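Local coordinates for protein predicted component of a thermophile-specific DNA repair system, contains a RAMP domain (Methanopyrus kandleri, PDB 4N0L) that probably binds crRNA as the Csm3 backbone subunit of a type III-A CRISPR interference complex, has an RRM-like fold and carries a zinc ion, at residues A[56-61]-A[250-255]; A[88-93]-A[108-113]; A[117-122]-A[239-244]; A[167-172]-A[229-234]. All coordinates share one frame; numbering follows the deposited sequence.

Contact 1. Residues A[56-61]-A[250-255]; sequences GRARAL and KLVEDQ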
loop_
_atom_site.group_PDB
_atom_site.type_symbol
_atom_site.label_atom_id
_atom_site.label_comp_id
_atom_site.label_asym_id
_atom_site.label_seq_id
_atom_site.Cartn_x
_atom_site.Cartn_y
_atom_site.Cartn_z
ATOM N N GLY A 56 -2.183 -5.619 1.909
ATOM C CA GLY A 56 -1.580 -6.898 1.580
ATOM C C GLY A 56 -1.383 -7.077 0.086
ATOM O O GLY A 56 -0.322 -7.507 -0.365
ATOM N N ARG A 57 -2.412 -6.733 -0.683
ATOM C CA ARG A 57 -2.361 -6.876 -2.131
ATOM C C ARG A 57 -1.337 -5.920 -2.738
ATOM O O ARG A 57 -0.535 -6.318 -3.584
ATOM C CB ARG A 57 -3.745 -6.639 -2.741
ATOM C CG ARG A 57 -3.794 -6.741 -4.258
ATOM C CD ARG A 57 -3.447 -8.138 -4.749
ATOM N NE ARG A 57 -3.646 -8.261 -6.190
ATOM C CZ ARG A 57 -3.099 -9.207 -6.946
ATOM N NH1 ARG A 57 -2.305 -10.120 -6.404
ATOM N NH2 ARG A 57 -3.339 -9.237 -8.251
ATOM N N ALA A 58 -1.361 -4.666 -2.300
ATOM C CA ALA A 58 -0.390 -3.675 -2.755
ATOM C C ALA A 58 1.042 -4.106 -2.432
ATOM O O ALA A 58 1.951 -3.921 -3.242
ATOM C CB ALA A 58 -0.691 -2.318 -2.138
ATOM N N ARG A 59 1.235 -4.679 -1.247
ATOM C CA ARG A 59 2.550 -5.157 -0.831
ATOM C C ARG A 59 3.027 -6.331 -1.679
ATOM O O ARG A 59 4.177 -6.363 -2.123
ATOM C CB ARG A 59 2.532 -5.569 0.640
ATOM C CG ARG A 59 3.913 -5.875 1.200
ATOM C CD ARG A 59 3.831 -6.458 2.603
ATOM N NE ARG A 59 5.107 -6.388 3.308
ATOM C CZ ARG A 59 6.181 -7.113 3.006
ATOM N NH1 ARG A 59 7.294 -6.967 3.712
ATOM N NH2 ARG A 59 6.144 -7.991 2.012
ATOM N N ALA A 60 2.140 -7.300 -1.880
ATOM C CA ALA A 60 2.457 -8.505 -2.640
ATOM C C ALA A 60 2.864 -8.186 -4.078
ATOM O O ALA A 60 3.747 -8.835 -4.639
ATOM C CB ALA A 60 1.276 -9.461 -2.625
ATOM N N LEU A 61 2.215 -7.189 -4.671
ATOM C CA LEU A 61 2.507 -6.806 -6.050
ATOM C C LEU A 61 3.748 -5.922 -6.154
ATOM O O LEU A 61 4.552 -6.078 -7.075
ATOM C CB LEU A 61 1.306 -6.091 -6.672
ATOM C CG LEU A 61 0.018 -6.908 -6.754
ATOM C CD1 LEU A 61 -1.117 -6.067 -7.307
ATOM C CD2 LEU A 61 0.235 -8.151 -7.602
ATOM N N LYS A 250 -0.817 1.600 -8.655
ATOM C CA LYS A 250 -0.817 1.430 -10.105
ATOM C C LYS A 250 -0.781 -0.053 -10.472
ATOM O O LYS A 250 -1.459 -0.491 -11.405
ATOM C CB LYS A 250 0.372 2.173 -10.721
ATOM C CG LYS A 250 0.780 1.712 -12.113
ATOM C CD LYS A 250 -0.269 2.052 -13.151
ATOM C CE LYS A 250 0.249 1.779 -14.554
ATOM N NZ LYS A 250 -0.814 1.954 -15.578
ATOM N N LEU A 251 0.014 -0.820 -9.729
ATOM C CA LEU A 251 0.116 -2.261 -9.934
ATOM C C LEU A 251 -1.199 -2.967 -9.625
ATOM O O LEU A 251 -1.585 -3.909 -10.318
ATOM C CB LEU A 251 1.233 -2.844 -9.073
ATOM C CG LEU A 251 2.653 -2.441 -9.471
ATOM C CD1 LEU A 251 3.636 -2.836 -8.387
ATOM C CD2 LEU A 251 3.034 -3.069 -10.803
ATOM N N VAL A 252 -1.873 -2.518 -8.570
ATOM C CA VAL A 252 -3.174 -3.064 -8.201
ATOM C C VAL A 252 -4.199 -2.769 -9.302
ATOM O O VAL A 252 -5.052 -3.604 -9.610
ATOM C CB VAL A 252 -3.659 -2.500 -6.849
ATOM C CG1 VAL A 252 -5.064 -2.988 -6.539
ATOM C CG2 VAL A 252 -2.712 -2.922 -5.738
ATOM N N GLU A 253 -4.110 -1.581 -9.893
ATOM C CA GLU A 253 -4.953 -1.228 -11.037
ATOM C C GLU A 253 -4.720 -2.181 -12.210
ATOM O O GLU A 253 -5.670 -2.686 -12.805
ATOM C CB GLU A 253 -4.702 0.220 -11.480
ATOM C CG GLU A 253 -5.144 1.268 -10.459
ATOM C CD GLU A 253 -4.946 2.699 -10.943
ATOM O OE1 GLU A 253 -4.084 2.925 -11.817
ATOM O OE2 GLU A 253 -5.646 3.603 -10.436
ATOM N N ASP A 254 -3.453 -2.435 -12.525
ATOM C CA ASP A 254 -3.091 -3.264 -13.674
ATOM C C ASP A 254 -3.375 -4.752 -13.473
ATOM O O ASP A 254 -3.625 -5.475 -14.437
ATOM C CB ASP A 254 -1.606 -3.092 -14.010
ATOM C CG ASP A 254 -1.286 -1.726 -14.583
ATOM O OD1 ASP A 254 -0.089 -1.371 -14.618
ATOM O OD2 ASP A 254 -2.222 -1.005 -14.989
ATOM N N GLN A 255 -3.324 -5.215 -12.228
ATOM C CA GLN A 255 -3.392 -6.650 -11.969
ATOM C C GLN A 255 -4.584 -7.074 -11.107
ATOM O O GLN A 255 -4.810 -8.267 -10.911
ATOM C CB GLN A 255 -2.085 -7.114 -11.317
ATOM C CG GLN A 255 -0.901 -7.155 -12.281
ATOM C CD GLN A 255 0.422 -7.421 -11.582
ATOM O OE1 GLN A 255 1.222 -6.509 -11.372
ATOM N NE2 GLN A 255 0.661 -8.680 -11.226
HETATM O O HOH W 1 3.803 -7.120 -9.780
#

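Contact 2. Residues A[88-93]-A[108-113]; sequences CGFVRR and PWLENG. With ZN (zinc ion), chain C.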
loop_
_atom_site.group_PDB
_atom_site.type_symbol
_atom_site.label_atom_id
_atom_site.label_comp_id
_atom_site.label_asym_id
_atom_site.label_seq_id
_atom_site.Cartn_x
_atom_site.Cartn_y
_atom_site.Cartn_z
ATOM N N CYS A 88 12.645 -8.113 5.497
ATOM C CA CYS A 88 14.001 -7.867 5.973
ATOM C C CYS A 88 13.976 -6.785 7.043
ATOM O O CYS A 88 12.952 -6.131 7.249
ATOM C CB CYS A 88 14.928 -7.462 4.827
ATOM S SG CYS A 88 14.731 -5.753 4.275
ATOM N N GLY A 89 15.104 -6.592 7.717
ATOM C CA GLY A 89 15.174 -5.618 8.789
ATOM C C GLY A 89 15.866 -4.334 8.377
ATOM O O GLY A 89 16.051 -3.436 9.194
ATOM N N PHE A 90 16.241 -4.238 7.106
ATOM C CA PHE A 90 16.879 -3.030 6.594
ATOM C C PHE A 90 15.833 -1.933 6.402
ATOM O O PHE A 90 15.584 -1.489 5.278
ATOM C CB PHE A 90 17.593 -3.312 5.271
ATOM C CG PHE A 90 18.762 -4.247 5.396
ATOM C CD1 PHE A 90 20.006 -3.778 5.790
ATOM C CD2 PHE A 90 18.620 -5.597 5.112
ATOM C CE1 PHE A 90 21.086 -4.639 5.902
ATOM C CE2 PHE A 90 19.696 -6.465 5.224
ATOM C CZ PHE A 90 20.930 -5.986 5.618
ATOM N N VAL A 91 15.233 -1.489 7.504
ATOM C CA VAL A 91 14.071 -0.610 7.440
ATOM C C VAL A 91 14.394 0.838 7.803
ATOM O O VAL A 91 13.595 1.741 7.556
ATOM C CB VAL A 91 12.957 -1.114 8.373
ATOM C CG1 VAL A 91 12.379 -2.416 7.844
ATOM C CG2 VAL A 91 13.490 -1.301 9.783
ATOM N N ARG A 92 15.564 1.050 8.397
ATOM C CA ARG A 92 16.056 2.395 8.675
ATOM C C ARG A 92 17.555 2.449 8.414
ATOM O O ARG A 92 18.246 1.436 8.518
ATOM C CB ARG A 92 15.737 2.805 10.114
ATOM C CG ARG A 92 15.501 1.630 11.049
ATOM C CD ARG A 92 16.438 1.666 12.246
ATOM N NE ARG A 92 16.092 2.726 13.187
ATOM N N ARG A 93 18.053 3.631 8.068
ATOM C CA ARG A 93 19.442 3.778 7.648
ATOM C C ARG A 93 20.441 3.400 8.738
ATOM O O ARG A 93 21.550 2.973 8.429
ATOM C CB ARG A 93 19.706 5.206 7.176
ATOM C CG ARG A 93 19.441 5.411 5.694
ATOM C CD ARG A 93 19.941 6.765 5.229
ATOM N NE ARG A 93 19.474 7.837 6.102
ATOM C CZ ARG A 93 18.246 8.342 6.072
ATOM N NH1 ARG A 93 17.354 7.875 5.209
ATOM N NH2 ARG A 93 17.910 9.316 6.907
ATOM N N PRO A 108 20.861 -6.433 -3.061
ATOM C CA PRO A 108 20.439 -5.730 -4.278
ATOM C C PRO A 108 19.057 -5.078 -4.183
ATOM O O PRO A 108 18.713 -4.278 -5.053
ATOM C CB PRO A 108 20.438 -6.843 -5.331
ATOM C CG PRO A 108 20.186 -8.085 -4.558
ATOM C CD PRO A 108 20.876 -7.895 -3.239
ATOM N N TRP A 109 18.290 -5.400 -3.146
ATOM C CA TRP A 109 16.949 -4.842 -2.995
ATOM C C TRP A 109 16.975 -3.589 -2.130
ATOM O O TRP A 109 15.931 -3.096 -1.703
ATOM C CB TRP A 109 15.996 -5.871 -2.385
ATOM C CG TRP A 109 16.347 -6.253 -0.980
ATOM C CD1 TRP A 109 15.963 -5.612 0.163
ATOM C CD2 TRP A 109 17.140 -7.371 -0.567
ATOM N NE1 TRP A 109 16.477 -6.258 1.262
ATOM C CE2 TRP A 109 17.202 -7.341 0.841
ATOM C CE3 TRP A 109 17.808 -8.392 -1.250
ATOM C CZ2 TRP A 109 17.904 -8.293 1.577
ATOM C CZ3 TRP A 109 18.504 -9.336 -0.517
ATOM C CH2 TRP A 109 18.547 -9.280 0.882
ATOM N N LEU A 110 18.174 -3.082 -1.867
ATOM C CA LEU A 110 18.326 -1.904 -1.026
ATOM C C LEU A 110 18.457 -0.639 -1.876
ATOM O O LEU A 110 19.034 -0.672 -2.963
ATOM C CB LEU A 110 19.549 -2.064 -0.118
ATOM C CG LEU A 110 19.359 -2.932 1.130
ATOM C CD1 LEU A 110 20.511 -2.744 2.110
ATOM C CD2 LEU A 110 18.028 -2.642 1.797
ATOM N N GLU A 111 17.905 0.468 -1.387
ATOM C CA GLU A 111 18.086 1.768 -2.031
ATOM C C GLU A 111 18.431 2.819 -0.984
ATOM O O GLU A 111 17.649 3.061 -0.061
ATOM C CB GLU A 111 16.834 2.183 -2.808
ATOM C CG GLU A 111 17.018 3.460 -3.620
ATOM C CD GLU A 111 15.830 3.774 -4.510
ATOM O OE1 GLU A 111 14.745 4.075 -3.968
ATOM O OE2 GLU A 111 15.981 3.721 -5.750
ATOM N N ASN A 112 19.594 3.447 -1.142
ATOM C CA ASN A 112 20.152 4.340 -0.128
ATOM C C ASN A 112 20.133 3.716 1.267
ATOM O O ASN A 112 19.822 4.383 2.256
ATOM C CB ASN A 112 19.403 5.676 -0.116
ATOM C CG ASN A 112 19.433 6.374 -1.463
ATOM O OD1 ASN A 112 20.431 6.321 -2.182
ATOM N ND2 ASN A 112 18.335 7.035 -1.810
ATOM N N GLY A 113 20.459 2.428 1.329
ATOM C CA GLY A 113 20.638 1.736 2.591
ATOM C C GLY A 113 19.402 1.112 3.215
ATOM O O GLY A 113 19.505 0.414 4.224
HETATM ZN ZN ZN C . 12.763 -5.722 2.857
#

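Contact 3. Residues A[117-122]-A[239-244]; sequences VCRIFG and ESDLKY. With ZN (zinc ion), chain C.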
loop_
_atom_site.group_PDB
_atom_site.type_symbol
_atom_site.label_atom_id
_atom_site.label_comp_id
_atom_site.label_asym_id
_atom_site.label_seq_id
_atom_site.Cartn_x
_atom_site.Cartn_y
_atom_site.Cartn_z
ATOM N N VAL A 117 10.178 -1.882 0.238
ATOM C CA VAL A 117 9.108 -2.822 0.558
ATOM C C VAL A 117 8.790 -2.850 2.048
ATOM O O VAL A 117 7.659 -2.598 2.461
ATOM C CB VAL A 117 9.462 -4.252 0.111
ATOM C CG1 VAL A 117 8.366 -5.226 0.531
ATOM C CG2 VAL A 117 9.680 -4.302 -1.393
ATOM N N CYS A 118 9.803 -3.152 2.850
ATOM C CA CYS A 118 9.619 -3.357 4.282
ATOM C C CYS A 118 9.420 -2.053 5.063
ATOM O O CYS A 118 8.651 -2.019 6.022
ATOM C CB CYS A 118 10.801 -4.149 4.848
ATOM S SG CYS A 118 10.895 -5.865 4.241
ATOM N N ARG A 119 10.106 -0.984 4.666
ATOM C CA ARG A 119 9.985 0.283 5.389
ATOM C C ARG A 119 8.600 0.917 5.193
ATOM O O ARG A 119 8.104 1.628 6.070
ATOM C CB ARG A 119 11.087 1.262 4.959
ATOM C CG ARG A 119 10.777 2.053 3.695
ATOM C CD ARG A 119 12.024 2.670 3.080
ATOM N NE ARG A 119 11.687 3.526 1.947
ATOM C CZ ARG A 119 12.520 3.826 0.954
ATOM N NH1 ARG A 119 13.756 3.342 0.951
ATOM N NH2 ARG A 119 12.113 4.612 -0.035
ATOM N N ILE A 120 7.977 0.647 4.048
ATOM C CA ILE A 120 6.655 1.187 3.733
ATOM C C ILE A 120 5.529 0.273 4.213
ATOM O O ILE A 120 4.591 0.719 4.876
ATOM C CB ILE A 120 6.487 1.424 2.212
ATOM C CG1 ILE A 120 7.414 2.545 1.734
ATOM C CG2 ILE A 120 5.043 1.764 1.873
ATOM C CD1 ILE A 120 7.507 2.649 0.227
ATOM N N PHE A 121 5.616 -1.003 3.856
ATOM C CA PHE A 121 4.530 -1.941 4.117
ATOM C C PHE A 121 4.780 -2.806 5.357
ATOM O O PHE A 121 4.038 -3.752 5.626
ATOM C CB PHE A 121 4.303 -2.824 2.889
ATOM C CG PHE A 121 3.852 -2.061 1.670
ATOM C CD1 PHE A 121 2.523 -1.704 1.504
ATOM C CD2 PHE A 121 4.761 -1.708 0.684
ATOM C CE1 PHE A 121 2.110 -1.000 0.381
ATOM C CE2 PHE A 121 4.354 -1.007 -0.442
ATOM C CZ PHE A 121 3.028 -0.652 -0.593
ATOM N N GLY A 122 5.833 -2.487 6.101
ATOM C CA GLY A 122 6.106 -3.177 7.349
ATOM C C GLY A 122 6.836 -4.488 7.150
ATOM O O GLY A 122 6.925 -5.000 6.032
ATOM N N GLU A 239 9.692 11.425 -0.511
ATOM C CA GLU A 239 9.274 11.424 -1.907
ATOM C C GLU A 239 9.362 10.026 -2.507
ATOM O O GLU A 239 8.480 9.609 -3.259
ATOM C CB GLU A 239 10.114 12.402 -2.728
ATOM C CG GLU A 239 9.789 12.374 -4.210
ATOM C CD GLU A 239 10.316 13.584 -4.947
ATOM O OE1 GLU A 239 11.169 14.300 -4.385
ATOM O OE2 GLU A 239 9.868 13.822 -6.087
ATOM N N SER A 240 10.435 9.313 -2.174
ATOM C CA SER A 240 10.639 7.961 -2.674
ATOM C C SER A 240 9.508 7.038 -2.232
ATOM O O SER A 240 9.016 6.230 -3.022
ATOM C CB SER A 240 11.985 7.408 -2.199
ATOM O OG SER A 240 12.905 7.317 -3.274
ATOM N N ASP A 241 9.091 7.174 -0.976
ATOM C CA ASP A 241 8.003 6.364 -0.437
ATOM C C ASP A 241 6.701 6.625 -1.190
ATOM O O ASP A 241 5.979 5.690 -1.540
ATOM C CB ASP A 241 7.799 6.646 1.052
ATOM C CG ASP A 241 8.817 5.939 1.932
ATOM O OD1 ASP A 241 9.669 5.196 1.397
ATOM O OD2 ASP A 241 8.755 6.123 3.167
ATOM N N LEU A 242 6.414 7.900 -1.439
ATOM C CA LEU A 242 5.208 8.291 -2.157
ATOM C C LEU A 242 5.198 7.705 -3.562
ATOM O O LEU A 242 4.164 7.236 -4.038
ATOM C CB LEU A 242 5.089 9.814 -2.220
ATOM C CG LEU A 242 4.844 10.517 -0.885
ATOM C CD1 LEU A 242 4.659 12.012 -1.089
ATOM C CD2 LEU A 242 3.650 9.912 -0.159
ATOM N N LYS A 243 6.354 7.735 -4.218
ATOM C CA LYS A 243 6.506 7.141 -5.541
ATOM C C LYS A 243 6.170 5.658 -5.530
ATOM O O LYS A 243 5.438 5.172 -6.390
ATOM C CB LYS A 243 7.929 7.348 -6.064
ATOM C CG LYS A 243 8.104 6.968 -7.526
ATOM C CD LYS A 243 9.449 6.307 -7.776
ATOM C CE LYS A 243 10.594 7.235 -7.410
ATOM N NZ LYS A 243 11.896 6.518 -7.373
ATOM N N TYR A 244 6.708 4.946 -4.547
ATOM C CA TYR A 244 6.521 3.505 -4.463
ATOM C C TYR A 244 5.116 3.141 -3.989
ATOM O O TYR A 244 4.542 2.153 -4.442
ATOM C CB TYR A 244 7.580 2.892 -3.544
ATOM C CG TYR A 244 8.987 3.031 -4.089
ATOM C CD1 TYR A 244 9.242 2.881 -5.447
ATOM C CD2 TYR A 244 10.057 3.324 -3.251
ATOM C CE1 TYR A 244 10.520 3.009 -5.954
ATOM C CE2 TYR A 244 11.340 3.457 -3.750
ATOM C CZ TYR A 244 11.566 3.298 -5.104
ATOM O OH TYR A 244 12.838 3.428 -5.611
HETATM ZN ZN ZN C . 12.763 -5.722 2.857
#

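Contact 4. Residues A[167-172]-A[229-234]; sequences KKEARV and VYRVED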
loop_
_atom_site.group_PDB
_atom_site.type_symbol
_atom_site.label_atom_id
_atom_site.label_comp_id
_atom_site.label_asym_id
_atom_site.label_seq_id
_atom_site.Cartn_x
_atom_site.Cartn_y
_atom_site.Cartn_z
ATOM N N LYS A 167 11.656 -5.913 13.857
ATOM C CA LYS A 167 10.315 -5.599 13.368
ATOM C C LYS A 167 10.169 -4.129 12.983
ATOM O O LYS A 167 10.786 -3.257 13.595
ATOM C CB LYS A 167 9.266 -5.961 14.423
ATOM N N LYS A 168 9.349 -3.856 11.973
ATOM C CA LYS A 168 8.978 -2.480 11.659
ATOM C C LYS A 168 7.490 -2.329 11.370
ATOM O O LYS A 168 6.916 -3.080 10.581
ATOM C CB LYS A 168 9.775 -1.957 10.466
ATOM C CG LYS A 168 9.892 -0.441 10.452
ATOM C CD LYS A 168 9.689 0.129 9.062
ATOM C CE LYS A 168 9.822 1.641 9.072
ATOM N NZ LYS A 168 8.792 2.284 9.927
ATOM N N GLU A 169 6.873 -1.351 12.021
ATOM C CA GLU A 169 5.495 -0.994 11.724
ATOM C C GLU A 169 5.415 -0.302 10.369
ATOM O O GLU A 169 6.229 0.572 10.064
ATOM C CB GLU A 169 4.920 -0.092 12.820
ATOM C CG GLU A 169 3.446 0.251 12.637
ATOM C CD GLU A 169 2.545 -0.969 12.685
ATOM O OE1 GLU A 169 2.904 -1.952 13.369
ATOM O OE2 GLU A 169 1.479 -0.944 12.033
ATOM N N ALA A 170 4.446 -0.714 9.558
ATOM C CA ALA A 170 4.217 -0.121 8.242
ATOM C C ALA A 170 4.014 1.386 8.321
ATOM O O ALA A 170 3.354 1.883 9.234
ATOM C CB ALA A 170 3.014 -0.773 7.574
ATOM N N ARG A 171 4.591 2.106 7.364
ATOM C CA ARG A 171 4.381 3.545 7.246
ATOM C C ARG A 171 3.016 3.879 6.647
ATOM O O ARG A 171 2.537 5.006 6.771
ATOM C CB ARG A 171 5.489 4.182 6.406
ATOM C CG ARG A 171 6.764 4.448 7.183
ATOM C CD ARG A 171 7.878 4.952 6.288
ATOM N NE ARG A 171 9.164 4.926 6.980
ATOM C CZ ARG A 171 10.324 5.249 6.418
ATOM N NH1 ARG A 171 10.364 5.630 5.149
ATOM N NH2 ARG A 171 11.443 5.193 7.126
ATOM N N VAL A 172 2.394 2.905 5.988
ATOM C CA VAL A 172 1.091 3.135 5.369
ATOM C C VAL A 172 -0.020 2.337 6.039
ATOM O O VAL A 172 0.177 1.199 6.469
ATOM C CB VAL A 172 1.101 2.800 3.857
ATOM C CG1 VAL A 172 2.024 3.745 3.106
ATOM C CG2 VAL A 172 1.494 1.346 3.622
ATOM N N VAL A 229 -3.351 6.509 4.780
ATOM C CA VAL A 229 -2.537 7.356 5.644
ATOM C C VAL A 229 -1.077 6.917 5.631
ATOM O O VAL A 229 -0.759 5.778 5.968
ATOM C CB VAL A 229 -3.047 7.343 7.103
ATOM C CG1 VAL A 229 -2.249 8.324 7.948
ATOM C CG2 VAL A 229 -4.529 7.679 7.159
ATOM N N TYR A 230 -0.196 7.829 5.232
ATOM C CA TYR A 230 1.240 7.577 5.250
ATOM C C TYR A 230 1.911 8.340 6.389
ATOM O O TYR A 230 1.776 9.560 6.491
ATOM C CB TYR A 230 1.874 7.961 3.909
ATOM C CG TYR A 230 3.388 7.998 3.927
ATOM C CD1 TYR A 230 4.075 9.187 4.148
ATOM C CD2 TYR A 230 4.132 6.845 3.712
ATOM C CE1 TYR A 230 5.460 9.222 4.162
ATOM C CE2 TYR A 230 5.513 6.871 3.724
ATOM C CZ TYR A 230 6.172 8.062 3.949
ATOM O OH TYR A 230 7.547 8.088 3.961
ATOM N N ARG A 231 2.639 7.622 7.238
ATOM C CA ARG A 231 3.344 8.253 8.348
ATOM C C ARG A 231 4.740 8.705 7.933
ATOM O O ARG A 231 5.592 7.888 7.585
ATOM C CB ARG A 231 3.439 7.300 9.541
ATOM C CG ARG A 231 2.095 6.850 10.093
ATOM C CD ARG A 231 2.253 5.952 11.315
ATOM N NE ARG A 231 3.037 4.751 11.030
ATOM C CZ ARG A 231 4.335 4.626 11.290
ATOM N NH1 ARG A 231 5.003 5.632 11.838
ATOM N NH2 ARG A 231 4.969 3.497 10.999
ATOM N N VAL A 232 4.966 10.013 7.964
ATOM C CA VAL A 232 6.274 10.564 7.636
ATOM C C VAL A 232 7.248 10.270 8.772
ATOM O O VAL A 232 7.049 10.718 9.900
ATOM C CB VAL A 232 6.209 12.084 7.386
ATOM C CG1 VAL A 232 7.595 12.634 7.080
ATOM C CG2 VAL A 232 5.236 12.399 6.259
ATOM N N GLU A 233 8.299 9.515 8.474
ATOM C CA GLU A 233 9.280 9.144 9.487
ATOM C C GLU A 233 10.662 9.646 9.107
ATOM O O GLU A 233 11.435 10.075 9.960
ATOM C CB GLU A 233 9.320 7.628 9.678
ATOM C CG GLU A 233 8.183 7.068 10.508
ATOM C CD GLU A 233 8.205 5.552 10.573
ATOM O OE1 GLU A 233 8.967 4.932 9.803
ATOM O OE2 GLU A 233 7.461 4.981 11.397
ATOM N N ASP A 234 10.963 9.588 7.817
ATOM C CA ASP A 234 12.271 9.973 7.315
ATOM C C ASP A 234 12.122 10.904 6.120
ATOM O O ASP A 234 11.731 10.471 5.037
ATOM C CB ASP A 234 13.080 8.736 6.929
ATOM C CG ASP A 234 14.512 9.068 6.581
ATOM O OD1 ASP A 234 15.384 8.920 7.462
ATOM O OD2 ASP A 234 14.764 9.482 5.430
#

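Contact 1. Residues A[56-61]-A[250-255]
A water bridges Leu61 and Gln255 across the contact. It donates to Leu61 O at 3.0 Å and to Gln255 OE1 at 3.1 Å. Arg57 gives a second, weaker polar link. Arg57 NH2 meets Gln255 O at 3.2 Å, in the plane of the guanidinium and at its edge, with an N-H...O angle of only 133°. NE of the same guanidinium bonds to Gly256 O, just past the helix, and this is the stronger of its two links to the end of helix 238-255. CG of Arg57 lies anti to the backbone N (chi1 179°), and the chain bends at chi2 to bring the group there.

Leu61 carries the apolar part. Its CD1 rests on the backbone of Val252, 3.7 Å from Val252 CA. Its CD2 runs past the Gln255 amide, with Gln255 NE2 at 3.7 Å, and also sits over one face of the Arg57 guanidinium, toward the rim. CD1 of Leu251 lies 3.6 Å from Leu61 O. CG2 of Val252 fits between Ala58 CA and Leu61 CD1, at 3.9 Å from each.

The two helical segments cross at 91°, with axes 9.2 Å apart. Val252 also touches Val268 and Phe270 of strand 268-278, and Ala58 touches Phe121 of helix 116-121. The contact therefore joins helix 51-69 to a helix that packs on the antiparallel sheet.

Contact 2. Residues A[88-93]-A[108-113]
Cys88 to Arg93 and Pro108 to Gly113 are mostly irregular. They approach most closely at one end, where the CA atoms of Arg93 and Gly113 are 5.6 Å apart. Phe90 is the centre of an inverse gamma turn, and Arg92 is the N-cap of helix 93-99.

At the other end Trp109 NE1 points its N-H at Cys88 SG. The bond is weak, at 3.5 Å and 148°, and the sulfur lies at the indole edge. The backbone N of Phe90 makes a similar weak bond to the same sulfur. Between these ends Leu110 crosses the Phe90 side chain at about a right angle. Its CD1 sits over one ring face, 4.2 Å from the centroid, as a CH-pi contact. Its CD2 touches Phe90 CB at 3.6 Å. Arg93 lays its CG against Asn112 O, while its guanidinium pairs with Asp234 and Glu236.

Cys88 SG binds the zinc ion at 2.4 Å, and His86, Cys115 and Cys118 complete the site. A zinc-bound cysteine is normally a thiolate. The two N-H groups directed at this sulfur would probably temper its negative charge; they are weak second-shell contacts.

Contact 3. Residues A[117-122]-A[239-244]
Asp241 OD1 takes two nitrogens of Arg119 at the tight centre of this contact. NE is 2.7 Å from Asp241 OD1, on the lone pair facing the other oxygen. NH2 is 2.9 Å from the same Asp241 OD1 and arrives nearly along the C-O bond. Both bonds run close to the guanidinium plane, although the carboxylate is turned 39° from it. Arg119 CG stands between the backbone N and the carbonyl carbon (chi1 84°), and from there the chain extends straight to NE.

Ile120 packs beside this pair. It slides past Asp241 in the opposite direction, with CG1 3.5 Å from Asp241 OD1. Its CD1 also meets Tyr244 CB at 3.8 Å. The other oxygen, OD2, pairs with Arg171, so the buried carboxylate is matched at both ends and would probably stay ionised. Tyr230 OH lies unusually close to OD2, and that distance is doubtful.

The looser side lies toward Ser240, which is partly exposed. Here Arg119 NH2 also brushes carbon: Ser240 CB at 3.5 Å and, at the edge of the Tyr244 ring, Tyr244 CE2 at 4.0 Å. The Tyr244 hydroxyl bonds to Glu111.

The helical segments cross at -85°, their axes 10.6 Å apart. Cys118, beside Arg119, binds the zinc ion with His86, Cys88 and Cys115. This is a buried salt bridge between nearly perpendicular helices, joining the helix of the zinc site to helix 238-255.

Contact 4. Residues A[167-172]-A[229-234]
Glu233 OE1 receives two cationic groups. Lys168 NZ lies 2.7 Å from Glu233 OE1, on the lone pair facing the other oxygen. Arg171 NE lies 2.8 Å from Glu233 OE1 and comes from above the carboxylate plane. The guanidinium of Arg171 stands nearly perpendicular to that plane, at 82°. The second oxygen, OE2, is taken by Arg231 of its own segment, with Arg231 NH1 2.6 Å from Glu233 OE2. Lys168, Arg171, Arg231 and Glu233 thus form one salt-bridge network. The shared carboxylate probably offsets the closeness of Lys168 and Arg231.

Backbone groups position these charges. Arg231 NH2 donates to Ala170 O at 2.9 Å, from above the carbonyl plane but nearly within its own guanidinium plane. Its chain bends at chi3 (-59°) to reach this oxygen. Lys168 NZ also bonds to Glu169 O. The main chains are joined by Arg231 N to Arg171 O at 2.7 Å, an almost straight bond of 169°.

Arg171 lies alongside Tyr230 and points the same way, with Arg171 CB 3.8 Å from Tyr230 CE2. Beyond them, Arg171 NH1 pairs with Glu237 and with Asp241 of helix 238-255. Val172 and Tyr230 form a non-hydrogen-bonded antiparallel pair, and Val172 CG1 touches the edge of the Tyr230 ring, 3.8 Å from Tyr230 CD2.

This pair starts the pairing of edge strand 172-174 with strand 223-231, whose other neighbour is strand 7-16. Val172 also packs on Ile120 and Phe121 of helix 116-121 and on Leu245 of helix 238-255.

From the N terminus, helix 51-69 opens contact 1, which closes only at the end of helix 238-255. The other three contacts nest inside this long loop. Contact 2 closes a short loop around helix 93-99. Contact 3 opens after it on helix 116-121 and closes at the start of helix 238-255. Contact 4 lies within that loop and joins strand 172-174 to strand 223-231; no loops cross. Contacts 2 and 3 share the zinc ion. Asp241 links contact 3 to contact 4, and Arg93 with Asp234 links contact 2 to contact 4. Arg59 touches 117-122 and connects contact 1 to contact 3. Together they tie the zinc-bearing region to the sheet.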